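Local atomic coordinates of tyrosine specific protein phosphatase, putative (Trypanosoma brucei, PDB entry 3M4U), a protein that removes phosphate from phosphotyrosine in proteins, the nucleolar protein NOPP44/46 among them, and acts as a life-cycle switch in the trypanosome. Residues R23-V26 with Q27-R30; T258-S261 with I262-M266; V103-F106 with L107-L110; F39-S42 with L43-R46; K123-G127 with G128-A132. All coordinates share one frame; numbering follows the deposited sequence.

Contact 1 of 5, residues R23-V26 with Q27-R30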
loop_
_atom_site.group_PDB
_atom_site.type_symbol
_atom_site.label_atom_id
_atom_site.label_comp_id
_atom_site.label_asym_id
_atom_site.label_seq_id
_atom_site.Cartn_x
_atom_site.Cartn_y
_atom_site.Cartn_z
ATOM N N ARG A 23 17.205 -9.191 -14.186
ATOM C CA ARG A 23 17.631 -10.439 -13.556
ATOM C C ARG A 23 17.522 -10.380 -12.034
ATOM O O ARG A 23 17.333 -11.407 -11.379
ATOM C CB ARG A 23 19.010 -10.922 -14.038
ATOM C CG ARG A 23 20.200 -10.084 -13.615
ATOM C CD ARG A 23 21.498 -10.611 -14.248
ATOM N NE ARG A 23 22.553 -9.604 -14.181
ATOM C CZ ARG A 23 22.774 -8.712 -15.135
ATOM N NH1 ARG A 23 22.024 -8.738 -16.232
ATOM N NH2 ARG A 23 23.740 -7.810 -14.998
ATOM N N GLU A 24 17.614 -9.182 -11.466
ATOM C CA GLU A 24 17.330 -9.028 -10.044
ATOM C C GLU A 24 15.881 -9.417 -9.756
ATOM O O GLU A 24 15.599 -10.135 -8.792
ATOM C CB GLU A 24 17.574 -7.592 -9.582
ATOM C CG GLU A 24 19.031 -7.246 -9.319
ATOM C CD GLU A 24 19.182 -5.924 -8.594
ATOM O OE1 GLU A 24 18.232 -5.110 -8.664
ATOM O OE2 GLU A 24 20.242 -5.697 -7.960
ATOM N N PHE A 25 14.964 -8.944 -10.597
ATOM C CA PHE A 25 13.544 -9.156 -10.350
ATOM C C PHE A 25 13.153 -10.626 -10.504
ATOM O O PHE A 25 12.425 -11.169 -9.666
ATOM C CB PHE A 25 12.679 -8.259 -11.242
ATOM C CG PHE A 25 11.252 -8.182 -10.798
ATOM C CD1 PHE A 25 10.933 -7.636 -9.559
ATOM C CD2 PHE A 25 10.228 -8.669 -11.602
ATOM C CE1 PHE A 25 9.607 -7.569 -9.125
ATOM C CE2 PHE A 25 8.893 -8.615 -11.180
ATOM C CZ PHE A 25 8.582 -8.067 -9.942
ATOM N N VAL A 26 13.639 -11.262 -11.570
ATOM C CA VAL A 26 13.457 -12.698 -11.746
ATOM C C VAL A 26 13.852 -13.454 -10.474
ATOM O O VAL A 26 13.116 -14.327 -9.993
ATOM C CB VAL A 26 14.290 -13.230 -12.943
ATOM C CG1 VAL A 26 14.267 -14.755 -12.997
ATOM C CG2 VAL A 26 13.799 -12.621 -14.264
ATOM N N GLN A 27 15.012 -13.110 -9.922
ATOM C CA GLN A 27 15.467 -13.741 -8.688
ATOM C C GLN A 27 14.501 -13.459 -7.535
ATOM O O GLN A 27 14.152 -14.367 -6.762
ATOM C CB GLN A 27 16.887 -13.290 -8.331
ATOM C CG GLN A 27 17.419 -13.841 -6.997
ATOM C CD GLN A 27 18.920 -13.557 -6.770
ATOM O OE1 GLN A 27 19.319 -13.094 -5.702
ATOM N NE2 GLN A 27 19.746 -13.848 -7.778
ATOM N N LEU A 28 14.075 -12.200 -7.419
ATOM C CA LEU A 28 13.137 -11.808 -6.372
ATOM C C LEU A 28 11.795 -12.551 -6.523
ATOM O O LEU A 28 11.157 -12.905 -5.527
ATOM C CB LEU A 28 12.935 -10.285 -6.353
ATOM C CG LEU A 28 14.068 -9.405 -5.804
ATOM C CD1 LEU A 28 13.892 -7.953 -6.205
ATOM C CD2 LEU A 28 14.180 -9.530 -4.300
ATOM N N GLN A 29 11.379 -12.811 -7.761
ATOM C CA GLN A 29 10.104 -13.477 -7.973
ATOM C C GLN A 29 10.112 -14.939 -7.501
ATOM O O GLN A 29 9.120 -15.435 -6.939
ATOM C CB GLN A 29 9.659 -13.362 -9.428
ATOM C CG GLN A 29 9.168 -11.963 -9.828
ATOM C CD GLN A 29 7.952 -11.482 -9.010
ATOM O OE1 GLN A 29 8.006 -11.389 -7.778
ATOM N NE2 GLN A 29 6.860 -11.158 -9.704
ATOM N N ARG A 30 11.231 -15.623 -7.707
ATOM C CA ARG A 30 11.320 -17.027 -7.311
ATOM C C ARG A 30 11.761 -17.159 -5.859
ATOM O O ARG A 30 11.782 -18.256 -5.305
ATOM C CB ARG A 30 12.240 -17.822 -8.247
ATOM C CG ARG A 30 13.683 -17.319 -8.314
ATOM C CD ARG A 30 14.358 -17.816 -9.584
ATOM N NE ARG A 30 13.457 -17.668 -10.725
ATOM C CZ ARG A 30 13.576 -18.323 -11.876
ATOM N NH1 ARG A 30 14.571 -19.185 -12.055
ATOM N NH2 ARG A 30 12.697 -18.118 -12.849
#

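Contact 2 of 5, residues T258-S261 with I262-M266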
loop_
_atom_site.group_PDB
_atom_site.type_symbol
_atom_site.label_atom_id
_atom_site.label_comp_id
_atom_site.label_asym_id
_atom_site.label_seq_id
_atom_site.Cartn_x
_atom_site.Cartn_y
_atom_site.Cartn_z
ATOM N N THR A 258 20.681 -2.217 -1.523
ATOM C CA THR A 258 19.649 -1.629 -0.662
ATOM C C THR A 258 18.233 -1.885 -1.191
ATOM O O THR A 258 17.386 -2.442 -0.482
ATOM C CB THR A 258 19.861 -0.118 -0.448
ATOM O OG1 THR A 258 20.987 0.084 0.419
ATOM C CG2 THR A 258 18.601 0.523 0.179
ATOM N N VAL A 259 17.996 -1.489 -2.440
ATOM C CA VAL A 259 16.723 -1.722 -3.109
ATOM C C VAL A 259 16.374 -3.205 -3.129
ATOM O O VAL A 259 15.267 -3.606 -2.775
ATOM C CB VAL A 259 16.739 -1.159 -4.539
ATOM C CG1 VAL A 259 15.521 -1.638 -5.325
ATOM C CG2 VAL A 259 16.788 0.362 -4.488
ATOM N N TYR A 260 17.336 -4.024 -3.522
ATOM C CA TYR A 260 17.091 -5.446 -3.622
ATOM C C TYR A 260 16.588 -6.052 -2.310
ATOM O O TYR A 260 15.650 -6.863 -2.296
ATOM C CB TYR A 260 18.352 -6.183 -4.047
ATOM C CG TYR A 260 18.064 -7.639 -4.250
ATOM C CD1 TYR A 260 17.760 -8.132 -5.511
ATOM C CD2 TYR A 260 18.026 -8.512 -3.168
ATOM C CE1 TYR A 260 17.473 -9.461 -5.700
ATOM C CE2 TYR A 260 17.733 -9.844 -3.343
ATOM C CZ TYR A 260 17.457 -10.317 -4.612
ATOM O OH TYR A 260 17.158 -11.646 -4.786
ATOM N N SER A 261 17.240 -5.687 -1.213
ATOM C CA SER A 261 16.925 -6.285 0.079
ATOM C C SER A 261 15.586 -5.792 0.592
ATOM O O SER A 261 14.802 -6.565 1.150
ATOM C CB SER A 261 18.016 -5.969 1.095
ATOM O OG SER A 261 19.233 -6.568 0.695
ATOM N N ILE A 262 15.339 -4.495 0.408
ATOM C CA ILE A 262 14.090 -3.899 0.824
ATOM C C ILE A 262 12.951 -4.663 0.178
ATOM O O ILE A 262 11.968 -5.009 0.838
ATOM C CB ILE A 262 14.010 -2.431 0.429
ATOM C CG1 ILE A 262 14.889 -1.600 1.351
ATOM C CG2 ILE A 262 12.568 -1.940 0.498
ATOM C CD1 ILE A 262 15.043 -0.170 0.899
ATOM N N VAL A 263 13.092 -4.946 -1.110
ATOM C CA VAL A 263 12.026 -5.644 -1.794
ATOM C C VAL A 263 11.944 -7.105 -1.330
ATOM O O VAL A 263 10.846 -7.634 -1.122
ATOM C CB VAL A 263 12.149 -5.546 -3.318
ATOM C CG1 VAL A 263 11.122 -6.442 -3.977
ATOM C CG2 VAL A 263 11.949 -4.120 -3.773
ATOM N N ALA A 264 13.102 -7.736 -1.145
ATOM C CA ALA A 264 13.181 -9.115 -0.648
ATOM C C ALA A 264 12.511 -9.254 0.716
ATOM O O ALA A 264 11.796 -10.221 0.972
ATOM C CB ALA A 264 14.635 -9.576 -0.564
ATOM N N ALA A 265 12.758 -8.285 1.589
ATOM C CA ALA A 265 12.177 -8.298 2.921
ATOM C C ALA A 265 10.675 -8.116 2.822
ATOM O O ALA A 265 9.925 -8.754 3.561
ATOM C CB ALA A 265 12.790 -7.213 3.776
ATOM N N MET A 266 10.233 -7.259 1.899
ATOM C CA MET A 266 8.796 -7.059 1.694
ATOM C C MET A 266 8.106 -8.329 1.201
ATOM O O MET A 266 7.050 -8.717 1.718
ATOM C CB MET A 266 8.500 -5.875 0.760
ATOM C CG MET A 266 8.563 -4.511 1.456
ATOM S SD MET A 266 7.961 -3.151 0.434
ATOM C CE MET A 266 8.841 -3.446 -1.110
#

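Contact 3 of 5, residues V103-F106 with L107-L110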
loop_
_atom_site.group_PDB
_atom_site.type_symbol
_atom_site.label_atom_id
_atom_site.label_comp_id
_atom_site.label_asym_id
_atom_site.label_seq_id
_atom_site.Cartn_x
_atom_site.Cartn_y
_atom_site.Cartn_z
ATOM N N VAL A 103 -15.839 -4.749 4.674
ATOM C CA VAL A 103 -15.677 -3.341 5.066
ATOM C C VAL A 103 -15.826 -3.092 6.581
ATOM O O VAL A 103 -15.016 -2.364 7.175
ATOM C CB VAL A 103 -16.644 -2.414 4.301
ATOM C CG1 VAL A 103 -16.450 -0.955 4.733
ATOM C CG2 VAL A 103 -16.451 -2.575 2.806
ATOM N N PRO A 104 -16.864 -3.680 7.215
ATOM C CA PRO A 104 -16.974 -3.506 8.676
ATOM C C PRO A 104 -15.682 -3.905 9.386
ATOM O O PRO A 104 -15.232 -3.187 10.271
ATOM C CB PRO A 104 -18.125 -4.449 9.069
ATOM C CG PRO A 104 -18.974 -4.542 7.821
ATOM C CD PRO A 104 -18.008 -4.425 6.646
ATOM N N ASP A 105 -15.082 -5.024 8.988
ATOM C CA ASP A 105 -13.800 -5.447 9.559
ATOM C C ASP A 105 -12.671 -4.443 9.284
ATOM O O ASP A 105 -11.849 -4.166 10.158
ATOM C CB ASP A 105 -13.424 -6.827 9.028
ATOM C CG ASP A 105 -14.036 -7.960 9.853
ATOM O OD1 ASP A 105 -14.450 -7.717 11.017
ATOM O OD2 ASP A 105 -14.076 -9.102 9.345
ATOM N N PHE A 106 -12.646 -3.906 8.065
ATOM C CA PHE A 106 -11.660 -2.907 7.654
ATOM C C PHE A 106 -11.799 -1.654 8.524
ATOM O O PHE A 106 -10.856 -1.233 9.216
ATOM C CB PHE A 106 -11.872 -2.569 6.166
ATOM C CG PHE A 106 -10.883 -1.575 5.609
ATOM C CD1 PHE A 106 -9.585 -1.964 5.277
ATOM C CD2 PHE A 106 -11.254 -0.258 5.393
ATOM C CE1 PHE A 106 -8.680 -1.056 4.750
ATOM C CE2 PHE A 106 -10.357 0.654 4.866
ATOM C CZ PHE A 106 -9.063 0.255 4.544
ATOM N N LEU A 107 -12.991 -1.066 8.490
ATOM C CA LEU A 107 -13.288 0.104 9.298
ATOM C C LEU A 107 -13.037 -0.153 10.777
ATOM O O LEU A 107 -12.511 0.717 11.468
ATOM C CB LEU A 107 -14.736 0.527 9.104
ATOM C CG LEU A 107 -15.116 0.840 7.664
ATOM C CD1 LEU A 107 -16.585 1.238 7.622
ATOM C CD2 LEU A 107 -14.197 1.931 7.093
ATOM N N GLU A 108 -13.423 -1.334 11.264
ATOM C CA GLU A 108 -13.305 -1.624 12.693
ATOM C C GLU A 108 -11.845 -1.589 13.090
ATOM O O GLU A 108 -11.473 -1.093 14.155
ATOM C CB GLU A 108 -13.889 -2.994 13.051
ATOM C CG GLU A 108 -13.270 -3.575 14.322
ATOM C CD GLU A 108 -14.006 -4.801 14.861
ATOM O OE1 GLU A 108 -14.843 -5.381 14.125
ATOM O OE2 GLU A 108 -13.733 -5.186 16.029
ATOM N N THR A 109 -11.017 -2.123 12.207
ATOM C CA THR A 109 -9.601 -2.204 12.475
ATOM C C THR A 109 -9.002 -0.806 12.551
ATOM O O THR A 109 -8.281 -0.474 13.499
ATOM C CB THR A 109 -8.910 -3.084 11.428
ATOM O OG1 THR A 109 -9.320 -4.445 11.631
ATOM C CG2 THR A 109 -7.412 -3.001 11.575
ATOM N N LEU A 110 -9.332 0.030 11.575
ATOM C CA LEU A 110 -8.856 1.401 11.607
ATOM C C LEU A 110 -9.181 2.052 12.971
ATOM O O LEU A 110 -8.358 2.783 13.531
ATOM C CB LEU A 110 -9.447 2.216 10.450
ATOM C CG LEU A 110 -9.318 1.693 9.017
ATOM C CD1 LEU A 110 -9.884 2.713 8.040
ATOM C CD2 LEU A 110 -7.869 1.378 8.663
HETATM O O HOH W 1 -16.380 -5.928 12.033
#

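Contact 4 of 5, residues F39-S42 with L43-R46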
loop_
_atom_site.group_PDB
_atom_site.type_symbol
_atom_site.label_atom_id
_atom_site.label_comp_id
_atom_site.label_asym_id
_atom_site.label_seq_id
_atom_site.Cartn_x
_atom_site.Cartn_y
_atom_site.Cartn_z
ATOM N N PHE A 39 -1.041 -20.002 4.884
ATOM C CA PHE A 39 -2.085 -19.043 4.557
ATOM C C PHE A 39 -3.387 -19.383 5.272
ATOM O O PHE A 39 -4.466 -19.234 4.692
ATOM C CB PHE A 39 -2.339 -19.049 3.052
ATOM C CG PHE A 39 -1.287 -18.333 2.245
ATOM C CD1 PHE A 39 -0.919 -17.031 2.552
ATOM C CD2 PHE A 39 -0.704 -18.945 1.147
ATOM C CE1 PHE A 39 0.029 -16.358 1.790
ATOM C CE2 PHE A 39 0.241 -18.280 0.373
ATOM C CZ PHE A 39 0.612 -16.981 0.704
ATOM N N THR A 40 -3.293 -19.818 6.529
ATOM C CA THR A 40 -4.426 -20.494 7.174
ATOM C C THR A 40 -5.628 -19.584 7.427
ATOM O O THR A 40 -6.728 -19.849 6.941
ATOM C CB THR A 40 -3.997 -21.245 8.465
ATOM O OG1 THR A 40 -3.183 -22.363 8.101
ATOM C CG2 THR A 40 -5.210 -21.755 9.242
ATOM N N THR A 41 -5.414 -18.517 8.184
ATOM C CA THR A 41 -6.474 -17.563 8.478
ATOM C C THR A 41 -7.036 -16.930 7.200
ATOM O O THR A 41 -8.246 -16.754 7.056
ATOM C CB THR A 41 -5.961 -16.473 9.407
ATOM O OG1 THR A 41 -5.490 -17.079 10.613
ATOM C CG2 THR A 41 -7.064 -15.451 9.722
ATOM N N SER A 42 -6.157 -16.602 6.266
ATOM C CA SER A 42 -6.613 -16.042 5.003
ATOM C C SER A 42 -7.529 -17.021 4.262
ATOM O O SER A 42 -8.524 -16.636 3.645
ATOM C CB SER A 42 -5.408 -15.650 4.139
ATOM O OG SER A 42 -5.779 -14.741 3.127
ATOM N N LEU A 43 -7.205 -18.301 4.334
ATOM C CA LEU A 43 -8.006 -19.293 3.625
ATOM C C LEU A 43 -9.323 -19.583 4.341
ATOM O O LEU A 43 -10.273 -20.073 3.733
ATOM C CB LEU A 43 -7.213 -20.578 3.408
ATOM C CG LEU A 43 -6.131 -20.453 2.341
ATOM C CD1 LEU A 43 -5.079 -21.536 2.510
ATOM C CD2 LEU A 43 -6.755 -20.520 0.962
ATOM N N LYS A 44 -9.378 -19.274 5.631
ATOM C CA LYS A 44 -10.613 -19.459 6.380
ATOM C C LYS A 44 -11.546 -18.276 6.120
ATOM O O LYS A 44 -12.756 -18.349 6.363
ATOM C CB LYS A 44 -10.335 -19.622 7.881
ATOM C CG LYS A 44 -9.775 -20.969 8.257
ATOM C CD LYS A 44 -9.655 -21.135 9.770
ATOM C CE LYS A 44 -8.503 -20.311 10.332
ATOM N NZ LYS A 44 -8.285 -20.598 11.782
ATOM N N ASN A 45 -10.976 -17.185 5.616
ATOM C CA ASN A 45 -11.772 -16.011 5.284
ATOM C C ASN A 45 -11.892 -15.809 3.785
ATOM O O ASN A 45 -11.816 -14.677 3.305
ATOM C CB ASN A 45 -11.184 -14.764 5.939
ATOM C CG ASN A 45 -11.397 -14.742 7.437
ATOM O OD1 ASN A 45 -12.464 -14.366 7.914
ATOM N ND2 ASN A 45 -10.382 -15.149 8.190
ATOM N N ARG A 46 -12.077 -16.899 3.043
ATOM C CA ARG A 46 -12.169 -16.808 1.587
ATOM C C ARG A 46 -13.199 -15.775 1.142
ATOM O O ARG A 46 -13.018 -15.092 0.127
ATOM C CB ARG A 46 -12.534 -18.162 0.976
ATOM C CG ARG A 46 -11.396 -19.168 0.936
ATOM C CD ARG A 46 -11.339 -19.875 -0.418
ATOM N NE ARG A 46 -9.993 -19.832 -0.998
ATOM C CZ ARG A 46 -9.633 -20.437 -2.130
ATOM N NH1 ARG A 46 -10.518 -21.149 -2.823
ATOM N NH2 ARG A 46 -8.380 -20.336 -2.568
#

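Contact 5 of 5, residues K123-G127 with G128-A132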
loop_
_atom_site.group_PDB
_atom_site.type_symbol
_atom_site.label_atom_id
_atom_site.label_comp_id
_atom_site.label_asym_id
_atom_site.label_seq_id
_atom_site.Cartn_x
_atom_site.Cartn_y
_atom_site.Cartn_z
ATOM N N LYS A 123 -8.207 3.338 -8.045
ATOM C CA LYS A 123 -9.573 3.765 -8.289
ATOM C C LYS A 123 -10.546 2.648 -7.907
ATOM O O LYS A 123 -10.147 1.487 -7.789
ATOM C CB LYS A 123 -9.738 4.117 -9.761
ATOM C CG LYS A 123 -8.740 5.171 -10.217
ATOM C CD LYS A 123 -9.317 6.039 -11.315
ATOM C CE LYS A 123 -9.326 5.313 -12.642
ATOM N NZ LYS A 123 -9.586 6.259 -13.757
ATOM N N LEU A 124 -11.813 3.004 -7.710
ATOM C CA LEU A 124 -12.863 2.023 -7.473
ATOM C C LEU A 124 -12.981 1.058 -8.654
ATOM O O LEU A 124 -13.118 -0.152 -8.447
ATOM C CB LEU A 124 -14.193 2.722 -7.196
ATOM C CG LEU A 124 -14.234 3.535 -5.896
ATOM C CD1 LEU A 124 -15.572 4.241 -5.771
ATOM C CD2 LEU A 124 -13.965 2.653 -4.648
ATOM N N ARG A 125 -12.919 1.605 -9.875
ATOM C CA ARG A 125 -12.868 0.832 -11.118
ATOM C C ARG A 125 -11.983 1.515 -12.172
ATOM O O ARG A 125 -12.066 2.739 -12.366
ATOM C CB ARG A 125 -14.256 0.671 -11.741
ATOM C CG ARG A 125 -15.418 0.756 -10.795
ATOM C CD ARG A 125 -16.771 0.618 -11.547
ATOM N NE ARG A 125 -16.881 -0.639 -12.287
ATOM C CZ ARG A 125 -17.582 -1.703 -11.886
ATOM N NH1 ARG A 125 -18.260 -1.679 -10.745
ATOM N NH2 ARG A 125 -17.610 -2.795 -12.640
ATOM N N GLU A 126 -11.154 0.722 -12.855
ATOM C CA GLU A 126 -10.352 1.189 -13.990
ATOM C C GLU A 126 -10.992 0.693 -15.258
ATOM O O GLU A 126 -11.124 -0.526 -15.467
ATOM C CB GLU A 126 -8.947 0.628 -13.954
ATOM C CG GLU A 126 -8.162 1.013 -12.749
ATOM C CD GLU A 126 -6.753 0.467 -12.806
ATOM O OE1 GLU A 126 -6.145 0.328 -11.729
ATOM O OE2 GLU A 126 -6.271 0.171 -13.925
ATOM N N GLY A 127 -11.344 1.627 -16.130
ATOM C CA GLY A 127 -12.402 1.343 -17.066
ATOM C C GLY A 127 -13.582 0.953 -16.165
ATOM O O GLY A 127 -13.965 1.698 -15.232
ATOM N N GLY A 128 -14.140 -0.227 -16.412
ATOM C CA GLY A 128 -15.264 -0.699 -15.638
ATOM C C GLY A 128 -14.893 -1.974 -14.927
ATOM O O GLY A 128 -15.774 -2.704 -14.460
ATOM N N VAL A 129 -13.591 -2.245 -14.858
ATOM C CA VAL A 129 -13.086 -3.351 -14.055
ATOM C C VAL A 129 -13.147 -2.979 -12.582
ATOM O O VAL A 129 -12.567 -1.966 -12.158
ATOM C CB VAL A 129 -11.642 -3.699 -14.438
ATOM C CG1 VAL A 129 -11.205 -5.028 -13.796
ATOM C CG2 VAL A 129 -11.523 -3.760 -15.944
ATOM N N LEU A 130 -13.865 -3.791 -11.811
ATOM C CA LEU A 130 -14.048 -3.556 -10.376
ATOM C C LEU A 130 -12.719 -3.767 -9.646
ATOM O O LEU A 130 -12.068 -4.793 -9.822
ATOM C CB LEU A 130 -15.111 -4.502 -9.804
ATOM C CG LEU A 130 -15.337 -4.392 -8.295
ATOM C CD1 LEU A 130 -15.760 -2.952 -7.935
ATOM C CD2 LEU A 130 -16.356 -5.428 -7.776
ATOM N N LYS A 131 -12.318 -2.792 -8.840
ATOM C CA LYS A 131 -11.026 -2.834 -8.185
ATOM C C LYS A 131 -11.180 -2.668 -6.678
ATOM O O LYS A 131 -10.459 -3.302 -5.898
ATOM C CB LYS A 131 -10.111 -1.739 -8.746
ATOM C CG LYS A 131 -9.775 -1.898 -10.225
ATOM C CD LYS A 131 -8.764 -3.022 -10.436
ATOM C CE LYS A 131 -8.425 -3.211 -11.893
ATOM N NZ LYS A 131 -7.461 -4.342 -12.148
ATOM N N ALA A 132 -12.139 -1.840 -6.270
ATOM C CA ALA A 132 -12.288 -1.495 -4.860
ATOM C C ALA A 132 -13.708 -1.111 -4.516
ATOM O O ALA A 132 -14.544 -0.896 -5.391
ATOM C CB ALA A 132 -11.322 -0.374 -4.464
#

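Contact 1 of 5, residues R23-V26 with Q27-R30
R23, E24, F25 and V26 hand their carbonyls to the amides of Q27, L28, Q29 and R30 in regular i to i+4 bonds, the shortest of them from Q29 N to F25 O at 2.7 Å. On one flank of this helical turn the side chain of Q29 lies over F25. Its CG stands above one face of the ring, 4.0 Å from the centroid in a CH-pi contact, and its amide runs on toward the rim, Q29 NE2 reaching within 3.5 Å of F25 CZ. Ring and amide planes are 32° apart, an inclined overlap and not a flat stack. F25 swings its ring beside its own carbonyl carbon (chi1 -165°), which carries it along the helix toward Q29. The amide is further tied by Q29 OE1 to K267, while the ring of F25 meets that of Y280. A second pair follows the exposed flank: V26 CG1 sits over one face of the R30 guanidinium, 3.7 Å from NH2. The bend of R30 at chi3 (44°) turns the guanidinium back alongside the valine. L28 leaves by another side, its CG only 3.4 Å from E24 O, and its side chain reaches Y260, V263 and A264. Buried F25 and L28 with exposed V26 and R30 mark an amphipathic alpha helix, here helix 14-31 laid against helices 258-269 and 277-290.

Contact 2 of 5, residues T258-S261 with I262-M266
T258 and I262, one turn apart at the start of helix 258-269, lie side by side and point the same way, as neighbours on one stripe of an amphipathic alpha helix do. The touch is between methyls, T258 CG2 standing 3.7 Å from I262 CD1. The torsion of the threonine (chi1 -72°) sends CG2 along the helix toward I262 and leaves OG1 beside its own nitrogen, where it bonds to T255 N. I262 in turn sets CG1 beside its backbone N, which brings that carbon to 3.2 Å from T258 O, so that the isoleucine lies close along the carbonyl that also accepts its amide proton. This stripe faces helix 234-250, with H248 against T258 and both A244 and A245 against I262. Y260 and A264 form a looser pair on another flank: the methyl of A264 approaches the phenol ring obliquely, its CB 4.2 Å from Y260 CE2. This flank faces helix 14-31, whose Q31 adds a polar tie by donating from NE2 to A264 O. V259, on a further side, turns to Y280 and Y284. S261 carries its hydroxyl back to S257 O, a bond to the preceding turn, and its own carbonyl takes the shortest of the four backbone bonds that join 258-261 to 262-266, A265 N to S261 O at 2.7 Å.

Contact 3 of 5, residues V103-F106 with L107-L110
Helix 103-112 packs on the central sheet of the phosphatase fold, and within it F106 meets L110, and V103 meets L107, across one turn. L110 lies over one face of the F106 ring, with its CD1 3.8 Å from F106 CE2, and the two side chains slant across each other. F106 holds its CG anti to the backbone N (chi1 -178°), placing the ring beside the carbonyl and so next to the following turn; Y135 meets this ring edge-to-face. V103 and L107 run side by side, CG1 against CD1 at 3.6 Å. On a different side of the helix the chemistry is polar. D105 O receives two donors from T109, the amide N at 3.0 Å and OG1 at 2.9 Å, which arrive from opposite faces of the carbonyl plane; the buried hydroxyl is thereby satisfied within the helix. The carboxylates of D105 and E108 point the same way, their planes 50° apart, with OD1 and OE1 separated by 3.9 Å. A water donates to both, at 2.8 Å from D105 OD1 and 2.7 Å from E108 OE1, and K48 and R75 form salt bridges to the respective acids, which would offset the mutual repulsion. With V103 and L107 against F146, and F106 and L110 against L226, this is the helix-on-sheet packing of an alpha/beta fold.

Contact 4 of 5, residues F39-S42 with L43-R46
N45, the first residue beyond the short helix 40-44, lays its side chain alongside that of T41, and every step of it lies near the same carbonyl. N45 CB is 3.7 Å from T41 O; N45 CG stays beside the backbone N (chi1 -72°), 3.8 Å from that oxygen; and at the tip N45 ND2 donates to T41 O over 2.9 Å with an N-H...O angle of 155°. The donor comes from above the carbonyl plane, 37° out of it. N45 ND2 also rests 3.7 Å from T41 CG2. The same T41 O draws weak bonds from the backbone amides of K44 and N45, so the side-chain bond is the straightest of the three where the helix unwinds. Nearer the start, L43 N bonds to F39 O, and L43 CD1 touches F39 CB at 3.7 Å. K44 bends at chi3, and its CE lies 3.8 Å from T40 CG2, the aliphatic part of the lysine crossing the threonine methyl. The buried S42 faces the protein instead: its OG is held by Y78 and A56, while S42 O is taken up by N49. Thus the asparagine amide offers a last-turn carbonyl a firm donor where the backbone amides offer weak ones, which is how a polar side chain can finish a short helix at the surface.

Contact 5 of 5, residues K123-G127 with G128-A132
L124 and A132 hold the tight base of a small antiparallel hairpin, and R125 with L130 its exposed, more loosely packed side. At the base L124 O accepts two backbone amides from the same face of its plane, K131 N at 2.8 Å and A132 N at 2.9 Å, while L124 CD2 packs against A132 CB at 4.0 Å. Above it E126 and V129 form the hydrogen-bonded pair around a type II' turn; G127 takes the first corner with a positive phi of 56°, which suits glycine. On the face carrying E126, the K131 chain bends at chi2 (-75°) so that its CE lies across E126 CD at 4.1 Å. E126 OE1 and K131 NZ stay 4.9 Å apart, and each has another partner. On the exposed face R125 and L130 pair without backbone bonds, and R125 NH1 comes no nearer than 4.0 Å to L130 CD1. Even so, the guanidinium of R125, turned by a bend at chi3, is gripped by one short bond, giving NH2 to G128 O at 2.6 Å with the acceptor close to its plane. This hairpin matches in sequence and position the E loop of classical tyrosine phosphatases: E126 OE1 forms a salt bridge with R235 of the HCX5R signature and accepts a hydrogen bond from D199 N of the WPD motif, K131 NZ forms a salt bridge with D199, and K131 O meets S230, so the hairpin leans on the phosphate-binding loop between strand 225-228 and helix 234-250.

In the fold
Contact 3 is the buried one, its helix pressed on the central sheet, whereas contacts 4 and 5 lie at the surface and contacts 1 and 2 are partly buried. The last two touch because helices 14-31 and 258-269 pack together in the helical part of the chain; contact 3 sits on the far side of the chain's centre, about 29 Å from contact 2 between centres. Contact 1 sets flat groups, a ring and a guanidinium, against side chains one turn away. Apolar stripes dominate contact 2, carboxylates with basic partners add to contact 3, and a side-chain amide ends the helix of contact 4. Contact 5 alone is a hairpin, and its charged side chains reach the active-site motifs.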